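Local coordinates for protein pngf-ii (PDB 4R4X) that acts as a peptide:N-glycosidase, hydrolysing the amide link that joins N-linked glycans to the asparagine side chains of glycoproteins, at residues 309-312 with 313-316; 278-281 with 282-286. All blocks are in the same frame, centred on the assembly; numbering follows the deposited sequence.

Contact 1. Residues 309-312 with 313-316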
loop_
_atom_site.group_PDB
_atom_site.type_symbol
_atom_site.label_atom_id
_atom_site.label_comp_id
_atom_site.label_asym_id
_atom_site.label_seq_id
_atom_site.Cartn_x
_atom_site.Cartn_y
_atom_site.Cartn_z
ATOM N N GLY A 309 12.092 9.493 -16.483
ATOM C CA GLY A 309 12.671 10.583 -15.739
ATOM C C GLY A 309 13.910 11.060 -16.441
ATOM O O GLY A 309 13.899 12.131 -17.049
ATOM N N HIS A 310 14.953 10.238 -16.414
ATOM C CA HIS A 310 16.250 10.623 -16.980
ATOM C C HIS A 310 16.186 11.027 -18.449
ATOM O O HIS A 310 16.785 12.028 -18.857
ATOM C CB HIS A 310 17.271 9.517 -16.809
ATOM C CG HIS A 310 18.660 9.921 -17.198
ATOM N ND1 HIS A 310 19.509 10.593 -16.342
ATOM C CD2 HIS A 310 19.343 9.754 -18.355
ATOM C CE1 HIS A 310 20.656 10.827 -16.959
ATOM N NE2 HIS A 310 20.584 10.312 -18.174
ATOM N N PHE A 311 15.468 10.251 -19.245
ATOM C CA PHE A 311 15.385 10.524 -20.654
ATOM C C PHE A 311 14.222 11.439 -21.099
ATOM O O PHE A 311 14.069 11.659 -22.285
ATOM C CB PHE A 311 15.323 9.185 -21.404
ATOM C CG PHE A 311 16.607 8.416 -21.341
ATOM C CD1 PHE A 311 16.902 7.615 -20.264
ATOM C CD2 PHE A 311 17.544 8.520 -22.365
ATOM C CE1 PHE A 311 18.110 6.923 -20.197
ATOM C CE2 PHE A 311 18.752 7.834 -22.314
ATOM C CZ PHE A 311 19.032 7.025 -21.222
ATOM N N ASN A 312 13.419 11.968 -20.182
ATOM C CA ASN A 312 12.198 12.709 -20.549
ATOM C C ASN A 312 12.467 13.931 -21.423
ATOM O O ASN A 312 11.782 14.138 -22.421
ATOM C CB ASN A 312 11.424 13.173 -19.324
ATOM C CG ASN A 312 10.753 12.028 -18.576
ATOM O OD1 ASN A 312 11.020 10.873 -18.836
ATOM N ND2 ASN A 312 9.902 12.365 -17.644
ATOM N N GLU A 313 13.436 14.745 -21.030
ATOM C CA GLU A 313 13.765 15.961 -21.810
ATOM C C GLU A 313 14.597 15.630 -23.046
ATOM O O GLU A 313 14.629 16.412 -23.992
ATOM C CB GLU A 313 14.455 17.026 -20.941
ATOM C CG GLU A 313 13.641 17.453 -19.724
ATOM C CD GLU A 313 14.146 18.726 -19.035
ATOM O OE1 GLU A 313 13.326 19.369 -18.342
ATOM O OE2 GLU A 313 15.336 19.101 -19.187
ATOM N N LYS A 314 15.247 14.472 -23.053
ATOM C CA LYS A 314 16.117 14.061 -24.160
ATOM C C LYS A 314 15.380 13.507 -25.360
ATOM O O LYS A 314 15.904 13.517 -26.463
ATOM C CB LYS A 314 17.073 12.944 -23.729
ATOM C CG LYS A 314 17.880 13.227 -22.479
ATOM C CD LYS A 314 19.248 12.579 -22.591
ATOM C CE LYS A 314 19.779 12.142 -21.246
ATOM N NZ LYS A 314 19.623 13.206 -20.217
ATOM N N ILE A 315 14.201 12.950 -25.124
ATOM C CA ILE A 315 13.445 12.285 -26.156
ATOM C C ILE A 315 12.150 13.057 -26.280
ATOM O O ILE A 315 11.316 13.017 -25.388
ATOM C CB ILE A 315 13.201 10.810 -25.790
ATOM C CG1 ILE A 315 14.543 10.100 -25.671
ATOM C CG2 ILE A 315 12.352 10.106 -26.843
ATOM C CD1 ILE A 315 14.429 8.643 -25.329
ATOM N N GLN A 316 12.017 13.808 -27.368
ATOM C CA GLN A 316 10.832 14.610 -27.597
ATOM C C GLN A 316 10.076 14.003 -28.748
ATOM O O GLN A 316 10.590 13.907 -29.859
ATOM C CB GLN A 316 11.216 16.056 -27.937
ATOM C CG GLN A 316 12.137 16.736 -26.932
ATOM C CD GLN A 316 12.587 18.097 -27.440
ATOM O OE1 GLN A 316 13.657 18.233 -28.036
ATOM N NE2 GLN A 316 11.751 19.098 -27.249
HETATM O O HOH W 1 14.814 14.640 -18.382
#
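The carbonyl of Phe311 faces two successive amides, and its oxygen is shared between them. Lys314 N lies 3.1 Å from Phe311 O, and Ile315 N is equally far at 3.1 Å. Both bonds are weak, because the N-H groups point off the acceptor by a good margin, at 126° and 134° respectively. One oxygen thus holds two donors loosely.

Just upstream, Gly309 O also serves two donors: Asn312 N, which closes a type I turn at 3.2 Å, and a water that passes the link on to Glu313 N. That water gives its proton to Gly309 O and accepts from Glu313 N, so the Glu313 amide is satisfied by solvent. The turn is tied a second time by the Asn312 side chain, whose OD1 accepts from Gly309 N at 2.9 Å. The donor stands well above the carbonyl plane, 54° out of it. At its other end the Asn312 amide gives ND2 to His323 O.

The Lys314 chain, bent at each torsion beyond CB, doubles back along the turn and lays its NZ over a face of the His310 imidazole. Its CE comes 3.7 Å from His310 NE2, while NZ reaches His310 O in a weak bond of 3.4 Å. His310 CD2 in turn sits above one face of the Phe311 ring, offset toward the rim. Ile315 CD1 meets Phe311 CB, and Ile315 O receives Trp322 NE1. Water-bridged and side-chain-braced, this is a type I beta turn followed by one loosely bonded, helix-like turn that closes on Phe311 O, within the long surface loop between strands 297-303 and 326-331.

Contact 2. Residues 278-281 with 282-286; sequences NGNG and KSYQG
Asn280 brings its amide up to the phenol end of Tyr284, meeting the ring at its edge. OD1 lies in the ring plane, 3.0 Å from Tyr284 OH, and ND2 is also near that plane, 3.8 Å from CE2. The two side chains arrive from opposite directions, with amide and ring planes 38° apart. Tyr284 OH is shared between Asn280 OD1 and Thr398 OG1; Asn280 OD1 has a further partner in Asn401 ND2.

A first torsion of 80° sets the Asn280 amide between its own backbone N and carbonyl carbon, turned in toward the residues that follow. ND2 therefore lies against the start of Lys282, 3.6 Å from CB; its closeness to Lys282 N brings two donors together and makes no bond. The lysine chain crosses the asparagine at about a right angle and runs out extended.

Polar groups inside the loop are satisfied in two ways. Asn278 OD1 accepts from Asn280 N at 3.1 Å, an Asx turn. A water then spans the loop, accepting from Asn278 N at 2.7 Å and donating to Lys282 O, so the Asn278 amide and the Lys282 carbonyl are linked through solvent.

All of this forms the connection of a small beta hairpin: strands 275-276 and 284-285 are antiparallel, with Tyr284 bonded through its backbone to Tyr276. Beside the hairpin runs the segment preceding strand 406-412, which supplies Thr398, Met399 and Asn401 and takes Asn278 ND2 on the carbonyls of Met399 and Gly405.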
loop_
_atom_site.group_PDB
_atom_site.type_symbol
_atom_site.label_atom_id
_atom_site.label_comp_id
_atom_site.label_asym_id
_atom_site.label_seq_id
_atom_site.Cartn_x
_atom_site.Cartn_y
_atom_site.Cartn_z
ATOM N N ASN A 278 18.415 -31.036 -13.375
ATOM C CA ASN A 278 17.214 -31.747 -13.809
ATOM C C ASN A 278 17.371 -32.590 -15.069
ATOM O O ASN A 278 16.356 -33.008 -15.659
ATOM C CB ASN A 278 16.055 -30.770 -14.020
ATOM C CG ASN A 278 16.247 -29.894 -15.235
ATOM O OD1 ASN A 278 17.253 -29.999 -15.960
ATOM N ND2 ASN A 278 15.282 -29.010 -15.466
ATOM N N GLY A 279 18.620 -32.823 -15.476
ATOM C CA GLY A 279 18.919 -33.626 -16.667
ATOM C C GLY A 279 19.339 -32.838 -17.898
ATOM O O GLY A 279 19.779 -33.430 -18.868
ATOM N N ASN A 280 19.199 -31.510 -17.898
ATOM C CA ASN A 280 19.551 -30.735 -19.109
ATOM C C ASN A 280 21.037 -30.375 -19.244
ATOM O O ASN A 280 21.394 -29.649 -20.144
ATOM C CB ASN A 280 18.663 -29.480 -19.270
ATOM C CG ASN A 280 19.094 -28.295 -18.400
ATOM O OD1 ASN A 280 18.640 -27.165 -18.644
ATOM N ND2 ASN A 280 19.921 -28.530 -17.382
ATOM N N GLY A 281 21.873 -30.848 -18.328
ATOM C CA GLY A 281 23.311 -30.694 -18.441
ATOM C C GLY A 281 23.846 -29.427 -17.791
ATOM O O GLY A 281 25.048 -29.231 -17.707
ATOM N N LYS A 282 22.953 -28.570 -17.312
ATOM C CA LYS A 282 23.347 -27.346 -16.665
ATOM C C LYS A 282 23.091 -27.419 -15.154
ATOM O O LYS A 282 22.477 -28.378 -14.643
ATOM C CB LYS A 282 22.590 -26.165 -17.278
ATOM C CG LYS A 282 22.906 -25.961 -18.745
ATOM C CD LYS A 282 22.171 -24.774 -19.330
ATOM C CE LYS A 282 22.580 -24.536 -20.774
ATOM N NZ LYS A 282 21.764 -23.422 -21.339
ATOM N N SER A 283 23.570 -26.392 -14.467
ATOM C CA SER A 283 23.404 -26.241 -13.036
ATOM C C SER A 283 22.717 -24.949 -12.690
ATOM O O SER A 283 22.927 -23.924 -13.339
ATOM C CB SER A 283 24.739 -26.251 -12.337
ATOM O OG SER A 283 25.213 -27.559 -12.326
ATOM N N TYR A 284 21.919 -25.009 -11.635
ATOM C CA TYR A 284 21.158 -23.854 -11.175
ATOM C C TYR A 284 21.355 -23.799 -9.675
ATOM O O TYR A 284 21.689 -24.822 -9.050
ATOM C CB TYR A 284 19.699 -24.009 -11.584
ATOM C CG TYR A 284 19.579 -24.190 -13.071
ATOM C CD1 TYR A 284 19.630 -23.082 -13.930
ATOM C CD2 TYR A 284 19.490 -25.445 -13.632
ATOM C CE1 TYR A 284 19.582 -23.230 -15.290
ATOM C CE2 TYR A 284 19.436 -25.615 -15.005
ATOM C CZ TYR A 284 19.478 -24.502 -15.834
ATOM O OH TYR A 284 19.413 -24.633 -17.208
ATOM N N GLN A 285 21.164 -22.617 -9.104
ATOM C CA GLN A 285 21.542 -22.370 -7.724
ATOM C C GLN A 285 20.399 -21.767 -6.907
ATOM O O GLN A 285 19.879 -20.709 -7.238
ATOM C CB GLN A 285 22.738 -21.423 -7.669
ATOM C CG GLN A 285 23.923 -21.844 -8.515
ATOM C CD GLN A 285 23.801 -21.448 -9.976
ATOM O OE1 GLN A 285 23.299 -20.360 -10.317
ATOM N NE2 GLN A 285 24.273 -22.328 -10.856
ATOM N N GLY A 286 20.037 -22.442 -5.821
ATOM C CA GLY A 286 19.145 -21.880 -4.813
ATOM C C GLY A 286 17.716 -21.660 -5.266
ATOM O O GLY A 286 17.017 -20.809 -4.714
HETATM O O HOH W 2 19.860 -29.269 -14.814
#

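How the contacts relate
Both contacts are local, each within one continuous stretch of chain in the N-terminal PNGase F-like region, yet they share no strands or loops: their centres are 42 Å apart, and contact 2 ends before contact 1 begins. Contact 1 is a surface feature with no buried residue, in the loop from strand 297-303 to strand 326-331, and relies on weak backbone bonds with a lysine folded over the His310 imidazole. Contact 2 is partly buried at a hairpin, where an asparagine and a tyrosine find hydrogen-bonding partners in the segment before strand 406-412. In each, one asparagine side chain ties a turn and one water bridges two backbone groups.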